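Local coordinates for protein glycosyl transferase family 8 (Streptococcus pneumoniae, PDB 5GVV) that transfers galactose from UDP-galactose to the terminal glucose of the already glycosylated serine-rich repeat protein PsrP, a step in its O-glycosylation, at residues 20-34 / 105-119. Sequence-based numbering, arbitrary orientation.
Sequences IETAMKSLCRHNSHL and LDSDLIVTGDLTDLF. With MN (manganese (II) ion), chain C; UDP (uridine-5'-diphosphate), chain D.
The side-chain amide of Asn31 ties the backbone of residues 113-115 to the segment 20-34. Its OD1 accepts a nearly straight bond from Leu115 N (2.8 Å, 174°) on a lone pair in the carbonyl plane, while ND2 gives one hydrogen to Gly113 O, reached from above that carbonyl's plane, and the other to Leu27 O. Three protein bonds thus fix the amide's rotation. The edge of the Phe119 ring also meets OD1, through CE2. One residue earlier, the His30 ring lies over the 112-113 peptide: Thr112 O sits above the ring centre and Gly113 CA makes a CH-pi contact with the same face, while NE2 bonds to Tyr250. One turn back, Ser26 OG, held between backbone N and carbonyl (chi1 66°), accepts from Val111 N at 2.9 Å and donates to Ala23 O. The loop entering strand 109-111 carries the DxD motif of this GT-A glycosyltransferase: Asp106 and Asp108, with His227, bind manganese. Between them, Ser107 bonds through N and OG to the ribose hydroxyls of UDP, and its CB rests 3.8 Å from Ile20 CA. Farther along, Ala23 CB abuts Leu109 O, and Leu27 packs across Val111 CG2 and Leu115 CD1.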
loop_
_atom_site.group_PDB
_atom_site.type_symbol
_atom_site.label_atom_id
_atom_site.label_comp_id
_atom_site.label_asym_id
_atom_site.label_seq_id
_atom_site.Cartn_x
_atom_site.Cartn_y
_atom_site.Cartn_z
ATOM N N ILE A 20 4.366 -4.207 6.156
ATOM C CA ILE A 20 3.804 -4.673 7.418
ATOM C C ILE A 20 2.683 -5.669 7.162
ATOM O O ILE A 20 2.653 -6.740 7.768
ATOM C CB ILE A 20 3.246 -3.506 8.260
ATOM C CG1 ILE A 20 4.352 -2.502 8.584
ATOM C CG2 ILE A 20 2.583 -4.022 9.548
ATOM C CD1 ILE A 20 3.830 -1.199 9.182
ATOM N N GLU A 21 1.766 -5.327 6.260
ATOM C CA GLU A 21 0.613 -6.186 6.008
ATOM C C GLU A 21 1.011 -7.504 5.358
ATOM O O GLU A 21 0.451 -8.551 5.687
ATOM C CB GLU A 21 -0.445 -5.465 5.157
ATOM C CG GLU A 21 -1.767 -6.226 5.092
ATOM C CD GLU A 21 -2.890 -5.435 4.442
ATOM O OE1 GLU A 21 -2.752 -4.199 4.292
ATOM O OE2 GLU A 21 -3.912 -6.059 4.084
ATOM N N THR A 22 1.967 -7.448 4.432
ATOM C CA THR A 22 2.502 -8.653 3.802
ATOM C C THR A 22 3.165 -9.586 4.820
ATOM O O THR A 22 2.964 -10.799 4.782
ATOM C CB THR A 22 3.509 -8.300 2.702
ATOM O OG1 THR A 22 2.834 -7.585 1.657
ATOM C CG2 THR A 22 4.127 -9.561 2.112
ATOM N N ALA A 23 3.957 -9.024 5.727
ATOM C CA ALA A 23 4.620 -9.837 6.748
ATOM C C ALA A 23 3.588 -10.475 7.673
ATOM O O ALA A 23 3.704 -11.651 8.027
ATOM C CB ALA A 23 5.595 -8.998 7.539
HETATM N N MSE A 24 2.561 -9.707 8.070
HETATM C CA MSE A 24 1.498 -10.238 8.904
HETATM C C MSE A 24 0.722 -11.296 8.183
HETATM O O MSE A 24 0.381 -12.322 8.737
HETATM C CB MSE A 24 0.532 -9.130 9.444
HETATM C CG MSE A 24 1.175 -8.180 10.427
HETATM SE SE MSE A 24 -0.119 -6.701 10.859
HETATM C CE MSE A 24 -1.477 -8.044 11.151
ATOM N N LYS A 25 0.394 -11.070 6.911
ATOM C CA LYS A 25 -0.308 -12.086 6.122
ATOM C C LYS A 25 0.445 -13.415 6.104
ATOM O O LYS A 25 -0.159 -14.477 6.274
ATOM C CB LYS A 25 -0.553 -11.602 4.689
ATOM C CG LYS A 25 -1.804 -10.748 4.545
ATOM C CD LYS A 25 -2.276 -10.632 3.097
ATOM C CE LYS A 25 -1.421 -9.681 2.286
ATOM N NZ LYS A 25 -2.126 -9.217 1.042
ATOM N N SER A 26 1.758 -13.361 5.904
ATOM C CA SER A 26 2.560 -14.585 5.853
ATOM C C SER A 26 2.551 -15.288 7.212
ATOM O O SER A 26 2.448 -16.514 7.278
ATOM C CB SER A 26 3.989 -14.291 5.386
ATOM O OG SER A 26 4.710 -13.500 6.314
ATOM N N LEU A 27 2.632 -14.506 8.287
ATOM C CA LEU A 27 2.556 -15.035 9.653
ATOM C C LEU A 27 1.215 -15.725 9.930
ATOM O O LEU A 27 1.179 -16.847 10.456
ATOM C CB LEU A 27 2.796 -13.909 10.669
ATOM C CG LEU A 27 2.649 -14.210 12.165
ATOM C CD1 LEU A 27 3.671 -15.233 12.626
ATOM C CD2 LEU A 27 2.769 -12.946 12.985
ATOM N N CYS A 28 0.120 -15.060 9.566
ATOM C CA CYS A 28 -1.225 -15.568 9.846
ATOM C C CYS A 28 -1.590 -16.736 8.938
ATOM O O CYS A 28 -2.417 -17.576 9.295
ATOM C CB CYS A 28 -2.262 -14.449 9.691
ATOM S SG CYS A 28 -2.100 -13.122 10.896
ATOM N N ARG A 29 -0.988 -16.772 7.754
ATOM C CA ARG A 29 -1.188 -17.873 6.824
ATOM C C ARG A 29 -0.821 -19.214 7.466
ATOM O O ARG A 29 -1.486 -20.230 7.231
ATOM C CB ARG A 29 -0.339 -17.641 5.573
ATOM C CG ARG A 29 -0.321 -18.803 4.592
ATOM C CD ARG A 29 -1.716 -19.124 4.075
ATOM N NE ARG A 29 -1.670 -20.129 3.018
ATOM C CZ ARG A 29 -1.760 -21.440 3.228
ATOM N NH1 ARG A 29 -1.907 -21.918 4.455
ATOM N NH2 ARG A 29 -1.704 -22.278 2.205
ATOM N N HIS A 30 0.218 -19.210 8.299
ATOM C CA HIS A 30 0.776 -20.457 8.809
ATOM C C HIS A 30 0.649 -20.621 10.325
ATOM O O HIS A 30 1.015 -21.665 10.865
ATOM C CB HIS A 30 2.247 -20.574 8.398
ATOM C CG HIS A 30 2.464 -20.547 6.916
ATOM N ND1 HIS A 30 2.169 -21.617 6.098
ATOM C CD2 HIS A 30 2.947 -19.576 6.104
ATOM C CE1 HIS A 30 2.461 -21.309 4.849
ATOM N NE2 HIS A 30 2.934 -20.075 4.823
ATOM N N ASN A 31 0.130 -19.595 11.000
ATOM C CA ASN A 31 0.014 -19.609 12.454
ATOM C C ASN A 31 -1.281 -18.950 12.932
ATOM O O ASN A 31 -1.556 -17.794 12.600
ATOM C CB ASN A 31 1.214 -18.900 13.098
ATOM C CG ASN A 31 2.547 -19.515 12.700
ATOM O OD1 ASN A 31 3.118 -20.330 13.433
ATOM N ND2 ASN A 31 3.052 -19.121 11.534
ATOM N N SER A 32 -2.078 -19.683 13.704
ATOM C CA SER A 32 -3.313 -19.139 14.265
ATOM C C SER A 32 -3.115 -18.716 15.719
ATOM O O SER A 32 -2.017 -18.854 16.271
ATOM C CB SER A 32 -4.444 -20.164 14.168
ATOM O OG SER A 32 -4.093 -21.384 14.804
ATOM N N HIS A 33 -4.178 -18.192 16.329
ATOM C CA HIS A 33 -4.168 -17.772 17.730
ATOM C C HIS A 33 -3.038 -16.806 18.057
ATOM O O HIS A 33 -2.239 -17.049 18.970
ATOM C CB HIS A 33 -4.105 -18.989 18.656
ATOM C CG HIS A 33 -5.266 -19.922 18.504
ATOM N ND1 HIS A 33 -5.349 -20.848 17.487
ATOM C CD2 HIS A 33 -6.393 -20.070 19.241
ATOM C CE1 HIS A 33 -6.475 -21.528 17.604
ATOM N NE2 HIS A 33 -7.130 -21.072 18.657
ATOM N N LEU A 34 -2.974 -15.705 17.317
ATOM C CA LEU A 34 -1.899 -14.741 17.511
ATOM C C LEU A 34 -2.407 -13.431 18.106
ATOM O O LEU A 34 -3.346 -12.820 17.583
ATOM C CB LEU A 34 -1.195 -14.470 16.180
ATOM C CG LEU A 34 -0.761 -15.697 15.383
ATOM C CD1 LEU A 34 -0.314 -15.277 14.002
ATOM C CD2 LEU A 34 0.358 -16.435 16.088
ATOM N N LEU A 105 9.130 -9.021 15.311
ATOM C CA LEU A 105 9.517 -9.270 13.923
ATOM C C LEU A 105 9.663 -7.974 13.137
ATOM O O LEU A 105 8.818 -7.080 13.239
ATOM C CB LEU A 105 8.493 -10.166 13.222
ATOM C CG LEU A 105 8.235 -11.569 13.768
ATOM C CD1 LEU A 105 7.046 -12.212 13.070
ATOM C CD2 LEU A 105 9.461 -12.447 13.627
ATOM N N ASP A 106 10.730 -7.877 12.348
ATOM C CA ASP A 106 10.834 -6.832 11.334
ATOM C C ASP A 106 9.680 -7.029 10.345
ATOM O O ASP A 106 9.015 -8.068 10.361
ATOM C CB ASP A 106 12.164 -6.953 10.592
ATOM C CG ASP A 106 13.238 -6.012 11.126
ATOM O OD1 ASP A 106 13.067 -5.453 12.232
ATOM O OD2 ASP A 106 14.271 -5.850 10.435
ATOM N N SER A 107 9.442 -6.053 9.474
ATOM C CA SER A 107 8.350 -6.180 8.514
ATOM C C SER A 107 8.848 -6.341 7.083
ATOM O O SER A 107 8.043 -6.422 6.148
ATOM C CB SER A 107 7.420 -4.980 8.613
ATOM O OG SER A 107 8.167 -3.793 8.453
ATOM N N ASP A 108 10.168 -6.376 6.912
ATOM C CA ASP A 108 10.761 -6.712 5.622
ATOM C C ASP A 108 11.058 -8.207 5.612
ATOM O O ASP A 108 12.132 -8.642 5.193
ATOM C CB ASP A 108 12.047 -5.913 5.392
ATOM C CG ASP A 108 13.087 -6.160 6.468
ATOM O OD1 ASP A 108 12.702 -6.516 7.605
ATOM O OD2 ASP A 108 14.295 -5.979 6.187
ATOM N N LEU A 109 10.104 -8.994 6.096
ATOM C CA LEU A 109 10.292 -10.434 6.157
ATOM C C LEU A 109 9.023 -11.209 5.852
ATOM O O LEU A 109 7.919 -10.643 5.810
ATOM C CB LEU A 109 10.879 -10.860 7.511
ATOM C CG LEU A 109 10.149 -10.537 8.812
ATOM C CD1 LEU A 109 8.976 -11.469 9.041
ATOM C CD2 LEU A 109 11.119 -10.613 9.988
ATOM N N ILE A 110 9.204 -12.511 5.653
ATOM C CA ILE A 110 8.127 -13.427 5.300
ATOM C C ILE A 110 8.214 -14.695 6.154
ATOM O O ILE A 110 9.275 -15.316 6.228
ATOM C CB ILE A 110 8.246 -13.855 3.832
ATOM C CG1 ILE A 110 8.028 -12.662 2.894
ATOM C CG2 ILE A 110 7.260 -14.972 3.514
ATOM C CD1 ILE A 110 6.569 -12.220 2.778
ATOM N N VAL A 111 7.101 -15.082 6.774
ATOM C CA VAL A 111 7.006 -16.350 7.496
ATOM C C VAL A 111 6.430 -17.392 6.541
ATOM O O VAL A 111 5.421 -17.135 5.873
ATOM C CB VAL A 111 6.092 -16.209 8.731
ATOM C CG1 VAL A 111 5.933 -17.548 9.461
ATOM C CG2 VAL A 111 6.635 -15.130 9.665
ATOM N N THR A 112 7.073 -18.557 6.457
ATOM C CA THR A 112 6.681 -19.570 5.478
ATOM C C THR A 112 6.095 -20.832 6.100
ATOM O O THR A 112 5.722 -21.762 5.376
ATOM C CB THR A 112 7.871 -20.011 4.593
ATOM O OG1 THR A 112 8.827 -20.728 5.391
ATOM C CG2 THR A 112 8.537 -18.812 3.942
ATOM N N GLY A 113 6.014 -20.876 7.425
ATOM C CA GLY A 113 5.475 -22.051 8.087
ATOM C C GLY A 113 5.208 -21.882 9.571
ATOM O O GLY A 113 5.313 -20.778 10.115
ATOM N N ASP A 114 4.850 -22.991 10.215
ATOM C CA ASP A 114 4.517 -23.030 11.635
ATOM C C ASP A 114 5.723 -22.638 12.482
ATOM O O ASP A 114 6.792 -23.232 12.348
ATOM C CB ASP A 114 4.072 -24.451 11.997
ATOM C CG ASP A 114 3.492 -24.565 13.400
ATOM O OD1 ASP A 114 3.731 -23.684 14.260
ATOM O OD2 ASP A 114 2.796 -25.569 13.644
ATOM N N LEU A 115 5.544 -21.654 13.364
ATOM C CA LEU A 115 6.629 -21.189 14.235
ATOM C C LEU A 115 6.536 -21.733 15.662
ATOM O O LEU A 115 7.160 -21.182 16.574
ATOM C CB LEU A 115 6.668 -19.659 14.280
ATOM C CG LEU A 115 6.894 -18.904 12.972
ATOM C CD1 LEU A 115 6.928 -17.406 13.209
ATOM C CD2 LEU A 115 8.183 -19.366 12.296
ATOM N N THR A 116 5.775 -22.811 15.850
ATOM C CA THR A 116 5.528 -23.376 17.186
ATOM C C THR A 116 6.797 -23.547 18.032
ATOM O O THR A 116 6.845 -23.106 19.185
ATOM C CB THR A 116 4.789 -24.730 17.102
ATOM O OG1 THR A 116 3.484 -24.537 16.539
ATOM C CG2 THR A 116 4.641 -25.345 18.481
ATOM N N ASP A 117 7.817 -24.174 17.447
ATOM C CA ASP A 117 9.092 -24.419 18.125
ATOM C C ASP A 117 9.754 -23.121 18.583
ATOM O O ASP A 117 10.442 -23.090 19.605
ATOM C CB ASP A 117 10.055 -25.175 17.199
ATOM C CG ASP A 117 9.562 -26.564 16.842
ATOM O OD1 ASP A 117 8.750 -27.121 17.610
ATOM O OD2 ASP A 117 9.999 -27.106 15.798
ATOM N N LEU A 118 9.559 -22.055 17.811
ATOM C CA LEU A 118 10.110 -20.745 18.147
ATOM C C LEU A 118 9.317 -20.091 19.276
ATOM O O LEU A 118 9.899 -19.508 20.198
ATOM C CB LEU A 118 10.125 -19.836 16.914
ATOM C CG LEU A 118 10.510 -18.373 17.142
ATOM C CD1 LEU A 118 11.874 -18.272 17.794
ATOM C CD2 LEU A 118 10.480 -17.582 15.839
ATOM N N PHE A 119 7.993 -20.193 19.199
ATOM C CA PHE A 119 7.106 -19.659 20.228
ATOM C C PHE A 119 7.382 -20.313 21.585
ATOM O O PHE A 119 7.267 -19.672 22.635
ATOM C CB PHE A 119 5.646 -19.921 19.845
ATOM C CG PHE A 119 5.130 -19.050 18.728
ATOM C CD1 PHE A 119 5.374 -17.682 18.718
ATOM C CD2 PHE A 119 4.380 -19.604 17.700
ATOM C CE1 PHE A 119 4.886 -16.877 17.687
ATOM C CE2 PHE A 119 3.886 -18.812 16.668
ATOM C CZ PHE A 119 4.142 -17.447 16.662
HETATM MN MN MN C . 14.586 -6.034 8.402
HETATM N N1 UDP D . 10.718 0.591 9.034
HETATM C C2 UDP D . 9.560 1.303 8.789
HETATM N N3 UDP D . 9.491 2.199 7.739
HETATM C C4 UDP D . 10.591 2.389 6.925
HETATM C C5 UDP D . 11.757 1.666 7.172
HETATM C C6 UDP D . 11.845 0.856 8.303
HETATM O O2 UDP D . 8.584 1.134 9.515
HETATM O O4 UDP D . 10.528 3.187 5.984
HETATM C "C1'" UDP D . 10.751 -0.361 10.167
HETATM C "C2'" UDP D . 10.327 -1.739 9.682
HETATM O "O2'" UDP D . 9.627 -2.422 10.697
HETATM C "C3'" UDP D . 11.641 -2.445 9.436
HETATM C "C4'" UDP D . 12.539 -1.823 10.498
HETATM O "O4'" UDP D . 12.072 -0.495 10.667
HETATM O "O3'" UDP D . 11.503 -3.841 9.591
HETATM C "C5'" UDP D . 14.014 -1.837 10.105
HETATM O "O5'" UDP D . 14.112 -1.626 8.713
HETATM P PA UDP D . 14.844 -2.735 7.814
HETATM O O1A UDP D . 14.089 -3.991 7.998
HETATM O O2A UDP D . 14.884 -2.314 6.393
HETATM O O3A UDP D . 16.342 -2.854 8.411
HETATM P PB UDP D . 17.282 -4.149 8.186
HETATM O O1B UDP D . 18.437 -4.108 9.113
HETATM O O2B UDP D . 17.795 -4.112 6.797
HETATM O O3B UDP D . 16.499 -5.390 8.404
HETATM O O HOH W 1 2.001 -22.087 15.238
#